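Local coordinates for protein lipopolysaccharide core heptose(I) kinase WaaP (Pseudomonas aeruginosa, PDB 6DFL) that phosphorylates the first heptose of the lipopolysaccharide core with ATP and magnesium, and also phosphorylates protein tyrosines, including its own, at residues R46-K51 with F111-E116; A21-Q26 with G35-R40; L3-P8 with A95-E100; I166-L171 with V186-R191. One frame throughout, in Å; residues are numbered along the deposited sequence.

Overall arrangement
Interactions 1, 2 and 3 meet at the five-stranded antiparallel sheet of the kinase N-lobe, whereas interaction 4 lies near the centre of the molecule, beside the presumed active site. Interaction 1 is the buried core pairing; its strand 109-115 also pairs with strand 95-101 of interaction 3, and its strand 48-53 with strand 37-41 of interaction 2. The last two are partly buried and hold the sheet's outermost strands. Backbone ladders carry interactions 1 and 3, the first adding a lysine-threonine bond. Interaction 2 has no clear hydrogen bond across it and relies on a long ion pair and leucine packing; interaction 4 mixes one backbone bond with a carboxylate-bearing residue over a histidine ring.

Interaction 1. Residues R46-K51 with F111-E116; sequences RGYFVK and FIVTEE
Tyr48 to Lys51 pair with Ile112 to Glu115 as antiparallel neighbours in the five-stranded sheet of the kinase N-lobe. The backbone bonds form two reciprocal pairs, Phe49 with Thr114 and Lys51 with Ile112; Phe49 N to Thr114 O measures 2.8 Å. Beyond the last strand pair, Glu116 N adds a bond of 3.0 Å to Gly47 O, approaching 35° out of the carbonyl plane. Apolar contacts gather on the face of Tyr48, Val50, Val113 and Glu115. Val50 and Val113 lie side by side with their CG2 methyls 3.9 Å apart, while Val113 CG1 touches Tyr48 CB at 3.6 Å. Glu115 runs alongside the tyrosine ring, its CG 3.6 Å from Tyr48 CE2. Phe49, on the opposite face, receives Glu116 CG at 3.7 Å from its CE2; the Glu116 carboxylate is turned 77° from that ring, and its OE1 is held by Arg40. The side-chain hydrogen bond across the strands belongs to Lys51, which also forms a salt bridge with Glu78 of helix 76-87, consistent with the conserved lysine-glutamate pair of protein kinases. A bend at chi2 (146°) and another at chi3 bring Lys51 NZ across Thr114, 2.9 Å from its OG1.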
# COMPACT_ATOMS: atom_id res chain seq x y z
N ARG A 46 -17.98 10.37 18.68
CA ARG A 46 -16.77 10.25 17.86
C ARG A 46 -16.66 8.86 17.24
O ARG A 46 -16.61 8.72 16.01
CB ARG A 46 -15.52 10.57 18.69
CG ARG A 46 -15.41 12.00 19.21
CD ARG A 46 -15.27 13.03 18.10
NE ARG A 46 -16.14 14.19 18.33
CZ ARG A 46 -16.31 15.19 17.47
NH1 ARG A 46 -15.66 15.19 16.32
NH2 ARG A 46 -17.12 16.19 17.77
N GLY A 47 -16.62 7.82 18.06
CA GLY A 47 -16.36 6.50 17.50
C GLY A 47 -14.93 6.05 17.67
O GLY A 47 -13.99 6.69 17.19
N TYR A 48 -14.75 4.93 18.36
CA TYR A 48 -13.45 4.38 18.68
C TYR A 48 -13.58 2.87 18.67
O TYR A 48 -14.63 2.32 18.99
CB TYR A 48 -12.95 4.81 20.06
CG TYR A 48 -12.94 6.30 20.32
CD1 TYR A 48 -14.12 7.00 20.56
CD2 TYR A 48 -11.74 7.00 20.39
CE1 TYR A 48 -14.11 8.35 20.82
CE2 TYR A 48 -11.72 8.36 20.64
CZ TYR A 48 -12.91 9.04 20.86
OH TYR A 48 -12.90 10.40 21.11
N PHE A 49 -12.49 2.19 18.31
CA PHE A 49 -12.45 0.74 18.35
C PHE A 49 -11.70 0.30 19.59
O PHE A 49 -10.66 0.87 19.92
CB PHE A 49 -11.82 0.18 17.07
CG PHE A 49 -12.64 0.45 15.84
CD1 PHE A 49 -13.79 -0.30 15.58
CD2 PHE A 49 -12.26 1.45 14.93
CE1 PHE A 49 -14.55 -0.07 14.45
CE2 PHE A 49 -13.02 1.69 13.79
CZ PHE A 49 -14.17 0.92 13.55
N VAL A 50 -12.26 -0.67 20.30
CA VAL A 50 -11.73 -1.15 21.56
C VAL A 50 -11.25 -2.57 21.34
O VAL A 50 -12.04 -3.44 20.93
CB VAL A 50 -12.78 -1.11 22.68
CG1 VAL A 50 -12.24 -1.78 23.93
CG2 VAL A 50 -13.20 0.32 22.96
N LYS A 51 -9.97 -2.82 21.58
CA LYS A 51 -9.40 -4.15 21.44
C LYS A 51 -8.86 -4.58 22.80
O LYS A 51 -7.99 -3.91 23.36
CB LYS A 51 -8.30 -4.16 20.36
CG LYS A 51 -8.85 -4.02 18.93
CD LYS A 51 -7.93 -3.23 18.00
CE LYS A 51 -8.41 -1.78 17.85
NZ LYS A 51 -7.67 -0.95 16.81
N PHE A 111 -5.29 -3.89 26.66
CA PHE A 111 -6.30 -3.23 25.86
C PHE A 111 -5.66 -2.10 25.07
O PHE A 111 -4.63 -1.54 25.47
CB PHE A 111 -7.44 -2.69 26.73
CG PHE A 111 -7.04 -1.52 27.59
CD1 PHE A 111 -7.19 -0.21 27.13
CD2 PHE A 111 -6.53 -1.72 28.86
CE1 PHE A 111 -6.82 0.87 27.91
CE2 PHE A 111 -6.18 -0.65 29.66
CZ PHE A 111 -6.31 0.66 29.18
N ILE A 112 -6.30 -1.75 23.96
CA ILE A 112 -5.94 -0.56 23.22
C ILE A 112 -7.18 -0.05 22.51
O ILE A 112 -7.90 -0.81 21.87
CB ILE A 112 -4.78 -0.82 22.23
CG1 ILE A 112 -4.44 0.42 21.43
CG2 ILE A 112 -5.10 -1.97 21.28
CD1 ILE A 112 -3.27 0.19 20.49
N VAL A 113 -7.41 1.26 22.61
CA VAL A 113 -8.53 1.93 21.96
C VAL A 113 -7.97 2.90 20.92
O VAL A 113 -7.23 3.82 21.27
CB VAL A 113 -9.38 2.68 22.98
CG1 VAL A 113 -10.55 3.31 22.28
CG2 VAL A 113 -9.80 1.74 24.09
N THR A 114 -8.38 2.73 19.66
CA THR A 114 -8.00 3.58 18.54
C THR A 114 -9.20 4.39 18.06
O THR A 114 -10.32 3.89 18.03
CB THR A 114 -7.46 2.75 17.36
OG1 THR A 114 -8.50 1.88 16.86
CG2 THR A 114 -6.26 1.92 17.78
N GLU A 115 -8.94 5.62 17.65
CA GLU A 115 -9.96 6.45 17.02
C GLU A 115 -10.41 5.84 15.70
O GLU A 115 -9.66 5.16 15.00
CB GLU A 115 -9.44 7.85 16.75
CG GLU A 115 -9.33 8.74 17.98
CD GLU A 115 -8.72 10.10 17.65
OE1 GLU A 115 -8.18 10.28 16.52
OE2 GLU A 115 -8.77 11.00 18.51
N GLU A 116 -11.68 6.09 15.36
CA GLU A 116 -12.18 5.69 14.06
C GLU A 116 -11.69 6.66 13.00
O GLU A 116 -11.59 7.87 13.23
CB GLU A 116 -13.71 5.65 14.06
CG GLU A 116 -14.28 5.01 12.81
CD GLU A 116 -15.79 4.88 12.85
OE1 GLU A 116 -16.46 5.87 13.24
OE2 GLU A 116 -16.31 3.80 12.50

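Interaction 2. Residues A21-Q26 with G35-R40; sequences AVEALQ and GRRTLR
Arg37 presents one face of its guanidinium to the carboxylate of Glu23, whose OE2 sits over it, 4.0 Å from Arg37 NH2. The two planes are 43° apart and no N-H points at the oxygen, which makes this a long salt bridge of charges alone. The Arg37 chain runs out extended from its strand (chi1 -164°), then bends sharply at chi3 (92°) to deliver the group to the helix. There Val22 O meets the guanidinium at its edge, in plane, 3.8 Å from NH2, and Glu23 O lies 3.5 Å from the same nitrogen. With Leu25 O a little farther off, three carbonyl oxygens from the helix end gather near NH2, which would favour the positive charge. The other guanidinium face is covered by Leu39 CD2 from two residues along the strand. Leu39 CD1 packs against the backbone at Leu25 and Gln26, 3.9 Å from Gln26 C, with a looser apolar touch on Leu25 CB at 4.4 Å. The contact thus packs the end of helix 18-24 and its exit onto the outermost strand 37-41 of the N-lobe sheet. That strand pairs inward with strand 48-53, where backbone hydrogen bonds join Leu39 to Val50 and Arg37 to Ile52, while Val22 reaches further over the sheet to Phe111 and Val113 of strand 109-115.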
# COMPACT_ATOMS: atom_id res chain seq x y z
N ALA A 21 -12.65 -0.18 33.16
CA ALA A 21 -13.45 0.71 32.33
C ALA A 21 -13.49 0.26 30.87
O ALA A 21 -14.52 0.44 30.20
CB ALA A 21 -12.94 2.14 32.44
N VAL A 22 -12.39 -0.29 30.32
CA VAL A 22 -12.47 -0.73 28.93
C VAL A 22 -13.47 -1.85 28.79
O VAL A 22 -14.19 -1.92 27.80
CB VAL A 22 -11.11 -1.18 28.36
CG1 VAL A 22 -10.53 -0.08 27.53
CG2 VAL A 22 -10.18 -1.70 29.42
N GLU A 23 -13.51 -2.75 29.78
CA GLU A 23 -14.46 -3.85 29.79
C GLU A 23 -15.89 -3.37 29.96
O GLU A 23 -16.83 -4.13 29.71
CB GLU A 23 -14.10 -4.83 30.90
CG GLU A 23 -12.71 -5.42 30.80
CD GLU A 23 -12.70 -6.72 30.02
OE1 GLU A 23 -11.73 -7.49 30.17
OE2 GLU A 23 -13.66 -6.98 29.27
N ALA A 24 -16.08 -2.13 30.41
CA ALA A 24 -17.41 -1.56 30.59
C ALA A 24 -17.88 -0.74 29.40
O ALA A 24 -19.06 -0.37 29.34
CB ALA A 24 -17.45 -0.70 31.85
N LEU A 25 -16.99 -0.44 28.45
CA LEU A 25 -17.39 0.26 27.24
C LEU A 25 -18.32 -0.62 26.41
O LEU A 25 -18.21 -1.85 26.42
CB LEU A 25 -16.17 0.65 26.42
CG LEU A 25 -15.34 1.78 26.99
CD1 LEU A 25 -13.96 1.73 26.37
CD2 LEU A 25 -16.01 3.12 26.71
N GLN A 26 -19.22 0.03 25.68
CA GLN A 26 -20.33 -0.66 25.03
C GLN A 26 -20.50 -0.19 23.59
O GLN A 26 -20.17 0.95 23.23
CB GLN A 26 -21.63 -0.44 25.80
CG GLN A 26 -21.69 -1.24 27.09
CD GLN A 26 -22.36 -0.47 28.20
OE1 GLN A 26 -23.55 -0.18 28.15
NE2 GLN A 26 -21.58 -0.12 29.23
N GLY A 35 -10.36 -15.06 24.46
CA GLY A 35 -9.99 -14.00 25.38
C GLY A 35 -9.98 -12.63 24.73
O GLY A 35 -10.28 -11.63 25.38
N ARG A 36 -9.63 -12.58 23.44
CA ARG A 36 -9.62 -11.33 22.70
C ARG A 36 -11.03 -10.76 22.56
O ARG A 36 -12.03 -11.40 22.92
CB ARG A 36 -8.97 -11.53 21.32
CG ARG A 36 -7.88 -10.50 21.00
CD ARG A 36 -6.86 -11.02 19.98
NE ARG A 36 -7.22 -10.69 18.61
CZ ARG A 36 -6.67 -11.24 17.53
NH1 ARG A 36 -7.07 -10.86 16.32
NH2 ARG A 36 -5.74 -12.17 17.66
N ARG A 37 -11.12 -9.53 22.05
CA ARG A 37 -12.38 -8.82 21.91
C ARG A 37 -12.15 -7.52 21.14
O ARG A 37 -11.15 -6.84 21.37
CB ARG A 37 -13.01 -8.52 23.27
CG ARG A 37 -14.48 -8.14 23.23
CD ARG A 37 -15.09 -8.20 24.63
NE ARG A 37 -15.02 -6.91 25.31
CZ ARG A 37 -16.04 -6.32 25.92
NH1 ARG A 37 -17.24 -6.90 25.96
NH2 ARG A 37 -15.84 -5.14 26.51
N THR A 38 -13.08 -7.20 20.24
CA THR A 38 -13.11 -5.93 19.54
C THR A 38 -14.52 -5.37 19.60
O THR A 38 -15.48 -6.12 19.42
CB THR A 38 -12.68 -6.06 18.08
OG1 THR A 38 -11.59 -6.99 17.98
CG2 THR A 38 -12.26 -4.70 17.53
N LEU A 39 -14.66 -4.07 19.84
CA LEU A 39 -15.98 -3.46 19.82
C LEU A 39 -15.83 -2.01 19.42
O LEU A 39 -14.84 -1.37 19.76
CB LEU A 39 -16.69 -3.56 21.18
CG LEU A 39 -16.11 -2.77 22.35
CD1 LEU A 39 -17.01 -1.61 22.75
CD2 LEU A 39 -15.86 -3.67 23.54
N ARG A 40 -16.83 -1.50 18.70
CA ARG A 40 -16.93 -0.08 18.40
C ARG A 40 -17.72 0.63 19.49
O ARG A 40 -18.73 0.10 19.98
CB ARG A 40 -17.61 0.15 17.04
CG ARG A 40 -17.77 1.61 16.69
CD ARG A 40 -18.33 1.75 15.29
NE ARG A 40 -18.25 3.11 14.77
CZ ARG A 40 -19.10 4.08 15.09
NH1 ARG A 40 -20.10 3.84 15.93
NH2 ARG A 40 -18.96 5.29 14.57

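Interaction 3. Residues L3-P8 with A95-E100; sequences LVLEEP and AVAYGE
A classic beta bulge at Val96 and Ala97, two residues that both face Val113 of strand 109-115, shapes the strand on which Leu3 to Leu5 lie antiparallel at one edge of the N-lobe sheet. Val4 and Tyr98 exchange two backbone bonds, Val4 N to Tyr98 O and Tyr98 N to Val4 O, each 3.0 Å long. At the bulge Glu6 N donates to Val96 O at 2.8 Å, just as the N-terminal strand gives way to loop. Leu5 and Ala97 share a face, with Leu5 CD2 3.7 Å from Ala97 CB. Two pairs along, on the same face, the bend at chi2 (79°) turns Leu3 CD1 over the neighbouring backbone, 3.3 Å from Tyr98 O and 4.1 Å from Gly99 CA. Val96 CG1 presses against Glu7 O at 3.3 Å, close to where a cis peptide leads into Pro8. Tyr98, known to be autophosphorylated but unmodified here, lies on the face of Val4, and its ring stacks with Trp79 of helix 76-87; Val4 packs on the same tryptophan. Across the two segments no charged group takes part: Glu100 pairs with Arg76, and Glu7 makes a weak, long ion pair with Arg11. Main-chain bonds with small apolar contacts therefore set the register, so the hold of the N-terminal strand on the sheet should depend little on charge.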
# COMPACT_ATOMS: atom_id res chain seq x y z
N LEU A 3 0.61 1.71 30.80
CA LEU A 3 -0.67 2.38 30.67
C LEU A 3 -0.43 3.77 30.13
O LEU A 3 0.39 4.52 30.69
CB LEU A 3 -1.40 2.45 32.01
CG LEU A 3 -2.76 3.15 32.02
CD1 LEU A 3 -3.85 2.22 31.46
CD2 LEU A 3 -3.11 3.62 33.42
N VAL A 4 -1.11 4.11 29.05
CA VAL A 4 -1.13 5.46 28.52
C VAL A 4 -2.58 5.81 28.25
O VAL A 4 -3.25 5.11 27.48
CB VAL A 4 -0.30 5.60 27.23
CG1 VAL A 4 -0.57 6.96 26.58
CG2 VAL A 4 1.20 5.42 27.51
N LEU A 5 -3.06 6.88 28.86
CA LEU A 5 -4.41 7.37 28.61
C LEU A 5 -4.33 8.75 27.97
O LEU A 5 -3.51 9.59 28.35
CB LEU A 5 -5.22 7.43 29.90
CG LEU A 5 -5.62 6.08 30.50
CD1 LEU A 5 -6.48 6.27 31.73
CD2 LEU A 5 -6.34 5.23 29.47
N GLU A 6 -5.17 8.96 26.96
CA GLU A 6 -5.33 10.25 26.29
C GLU A 6 -6.81 10.58 26.26
O GLU A 6 -7.66 9.80 26.69
CB GLU A 6 -4.74 10.21 24.87
CG GLU A 6 -3.80 11.34 24.58
CD GLU A 6 -2.44 11.13 25.22
OE1 GLU A 6 -1.72 10.21 24.77
OE2 GLU A 6 -2.10 11.88 26.17
N GLU A 7 -7.13 11.75 25.73
CA GLU A 7 -8.53 12.13 25.73
C GLU A 7 -9.32 11.35 24.68
O GLU A 7 -8.78 11.03 23.61
CB GLU A 7 -8.68 13.63 25.49
CG GLU A 7 -8.22 14.50 26.67
CD GLU A 7 -8.94 14.17 27.97
OE1 GLU A 7 -10.18 14.00 27.95
OE2 GLU A 7 -8.25 14.08 29.01
N PRO A 8 -10.60 11.04 24.95
CA PRO A 8 -11.38 11.51 26.10
C PRO A 8 -11.31 10.63 27.35
O PRO A 8 -11.83 11.02 28.40
CB PRO A 8 -12.81 11.52 25.56
CG PRO A 8 -12.84 10.39 24.59
CD PRO A 8 -11.45 10.30 23.99
N ALA A 95 -4.09 6.33 18.70
CA ALA A 95 -4.38 5.51 19.87
C ALA A 95 -4.64 6.42 21.06
O ALA A 95 -3.76 7.18 21.46
CB ALA A 95 -3.22 4.57 20.17
N VAL A 96 -5.84 6.33 21.62
CA VAL A 96 -6.21 7.18 22.75
C VAL A 96 -6.14 6.46 24.09
O VAL A 96 -6.22 7.13 25.14
CB VAL A 96 -7.62 7.78 22.56
CG1 VAL A 96 -7.60 8.82 21.46
CG2 VAL A 96 -8.64 6.67 22.24
N ALA A 97 -5.97 5.15 24.10
CA ALA A 97 -5.85 4.43 25.36
C ALA A 97 -5.17 3.09 25.13
O ALA A 97 -5.43 2.43 24.12
CB ALA A 97 -7.23 4.22 26.01
N TYR A 98 -4.32 2.70 26.08
CA TYR A 98 -3.52 1.50 25.97
C TYR A 98 -3.19 1.03 27.38
O TYR A 98 -2.99 1.86 28.27
CB TYR A 98 -2.23 1.76 25.16
CG TYR A 98 -1.15 0.72 25.33
CD1 TYR A 98 -1.29 -0.53 24.76
CD2 TYR A 98 0.01 0.99 26.05
CE1 TYR A 98 -0.33 -1.48 24.89
CE2 TYR A 98 1.00 0.02 26.19
CZ TYR A 98 0.81 -1.22 25.60
OH TYR A 98 1.78 -2.19 25.72
N GLY A 99 -3.14 -0.28 27.58
CA GLY A 99 -2.81 -0.79 28.90
C GLY A 99 -2.32 -2.21 28.87
O GLY A 99 -2.75 -3.01 28.04
N GLU A 100 -1.40 -2.53 29.78
CA GLU A 100 -0.94 -3.89 30.04
C GLU A 100 -0.77 -4.06 31.54
O GLU A 100 -0.17 -3.20 32.19
CB GLU A 100 0.39 -4.19 29.38
CG GLU A 100 0.40 -4.45 27.90
CD GLU A 100 1.84 -4.60 27.43
OE1 GLU A 100 2.66 -5.08 28.23
OE2 GLU A 100 2.16 -4.19 26.30

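Interaction 4. Residues I166-L171 with V186-R191; sequences ICHFLL and VIDLHR
With Asp188 CG anti to its backbone N (chi1 179°) and the His168 imidazole swung back beside its own N (chi1 -70°), the aspartate slides over the histidine face. Asp188 CB stands 3.6 Å from the His168 ring centroid, 17° off the normal, a CH-pi contact. Above the same ring Asp188 OD2 lies 3.2 Å from His168 CE1, without a hydrogen bond to the ring nitrogens. His168 ND1 is bonded to the backbone O of Asp163, the probable catalytic residue, which fixes the ring's turn. By sequence, His168 probably occupies the position of the catalytic-loop asparagine of protein kinases and Asp188 that of their DFG aspartate; the contact would then join the catalytic loop to the DFG-like segment. Within its own segment, Asp188 OD1 accepts a hydrogen bond from His190 ND1 on the syn side, 2.7 Å. The backbones are joined by Ile187 N to His168 O, 2.8 Å, next to the antiparallel pair Phe169 and Val186. Leu170 and Ile187 cross at about a right angle, CD1 to CG2 3.8 Å. Val186 covers one face of the Phe169 ring with CG2, offset toward the rim, while its CB is 3.9 Å from Phe169 CE1.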
# COMPACT_ATOMS: atom_id res chain seq x y z
N ILE A 166 -4.45 -4.64 0.62
CA ILE A 166 -5.05 -3.38 0.21
C ILE A 166 -6.25 -3.03 1.08
O ILE A 166 -6.54 -1.85 1.28
CB ILE A 166 -5.38 -3.39 -1.29
CG1 ILE A 166 -6.20 -4.61 -1.70
CG2 ILE A 166 -4.08 -3.34 -2.09
CD1 ILE A 166 -6.67 -4.56 -3.14
N CYS A 167 -6.95 -4.02 1.65
CA CYS A 167 -8.09 -3.62 2.47
C CYS A 167 -7.65 -2.90 3.74
O CYS A 167 -8.45 -2.16 4.33
CB CYS A 167 -9.01 -4.81 2.78
SG CYS A 167 -8.35 -6.25 3.60
N HIS A 168 -6.40 -3.05 4.18
CA HIS A 168 -5.95 -2.35 5.37
C HIS A 168 -5.36 -0.99 5.06
O HIS A 168 -4.64 -0.43 5.90
CB HIS A 168 -4.96 -3.21 6.14
CG HIS A 168 -5.62 -4.39 6.78
ND1 HIS A 168 -5.02 -5.63 6.86
CD2 HIS A 168 -6.85 -4.53 7.32
CE1 HIS A 168 -5.84 -6.48 7.45
NE2 HIS A 168 -6.96 -5.83 7.75
N PHE A 169 -5.67 -0.44 3.89
CA PHE A 169 -5.30 0.93 3.55
C PHE A 169 -6.59 1.71 3.31
O PHE A 169 -7.40 1.31 2.47
CB PHE A 169 -4.39 0.97 2.33
CG PHE A 169 -3.04 0.41 2.59
CD1 PHE A 169 -1.98 1.25 2.95
CD2 PHE A 169 -2.82 -0.95 2.50
CE1 PHE A 169 -0.75 0.74 3.22
CE2 PHE A 169 -1.56 -1.47 2.77
CZ PHE A 169 -0.54 -0.61 3.13
N LEU A 170 -6.77 2.79 4.05
CA LEU A 170 -7.98 3.59 3.97
C LEU A 170 -7.73 4.80 3.07
O LEU A 170 -6.79 5.57 3.28
CB LEU A 170 -8.43 4.03 5.36
CG LEU A 170 -8.89 2.84 6.22
CD1 LEU A 170 -9.75 3.29 7.38
CD2 LEU A 170 -9.60 1.77 5.39
N LEU A 171 -8.56 4.93 2.04
CA LEU A 171 -8.63 6.15 1.27
C LEU A 171 -9.61 7.10 1.94
O LEU A 171 -10.71 6.69 2.34
CB LEU A 171 -9.06 5.84 -0.16
CG LEU A 171 -9.41 7.04 -1.01
CD1 LEU A 171 -8.14 7.81 -1.44
CD2 LEU A 171 -10.16 6.55 -2.21
N VAL A 186 -2.90 3.62 6.80
CA VAL A 186 -2.79 2.18 7.01
C VAL A 186 -3.45 1.84 8.34
O VAL A 186 -3.30 2.57 9.33
CB VAL A 186 -1.32 1.73 6.98
CG1 VAL A 186 -0.48 2.52 8.00
CG2 VAL A 186 -1.22 0.21 7.22
N ILE A 187 -4.20 0.75 8.36
CA ILE A 187 -4.86 0.35 9.60
C ILE A 187 -4.53 -1.10 9.88
O ILE A 187 -3.65 -1.68 9.22
CB ILE A 187 -6.38 0.55 9.53
CG1 ILE A 187 -6.96 -0.36 8.44
CG2 ILE A 187 -6.72 2.01 9.27
CD1 ILE A 187 -8.45 -0.62 8.55
N ASP A 188 -5.28 -1.69 10.82
CA ASP A 188 -5.08 -3.00 11.41
C ASP A 188 -3.64 -3.40 11.61
O ASP A 188 -3.07 -4.10 10.77
CB ASP A 188 -5.72 -4.11 10.60
CG ASP A 188 -5.48 -5.46 11.25
OD1 ASP A 188 -5.64 -5.54 12.49
OD2 ASP A 188 -5.11 -6.42 10.56
N LEU A 189 -3.06 -3.03 12.74
CA LEU A 189 -1.69 -3.39 13.03
C LEU A 189 -1.62 -4.40 14.18
O LEU A 189 -0.61 -4.47 14.89
CB LEU A 189 -0.89 -2.13 13.32
CG LEU A 189 -0.86 -1.22 12.09
CD1 LEU A 189 -0.63 0.23 12.43
CD2 LEU A 189 0.22 -1.69 11.15
N HIS A 190 -2.67 -5.20 14.35
CA HIS A 190 -2.82 -5.95 15.59
C HIS A 190 -1.72 -6.99 15.77
O HIS A 190 -1.36 -7.31 16.91
CB HIS A 190 -4.21 -6.60 15.65
CG HIS A 190 -4.33 -7.81 14.78
ND1 HIS A 190 -4.41 -7.74 13.41
CD2 HIS A 190 -4.32 -9.12 15.09
CE1 HIS A 190 -4.45 -8.96 12.91
NE2 HIS A 190 -4.40 -9.82 13.91
N ARG A 191 -1.17 -7.49 14.66
CA ARG A 191 -0.01 -8.39 14.61
C ARG A 191 1.29 -7.71 14.15
O ARG A 191 2.25 -8.41 13.81
CB ARG A 191 -0.26 -9.54 13.63
CG ARG A 191 -1.31 -10.51 14.01
CD ARG A 191 -1.04 -11.82 13.28
NE ARG A 191 -1.22 -11.71 11.84
CZ ARG A 191 -0.88 -12.66 10.98
NH1 ARG A 191 -0.32 -13.78 11.42
NH2 ARG A 191 -1.08 -12.48 9.69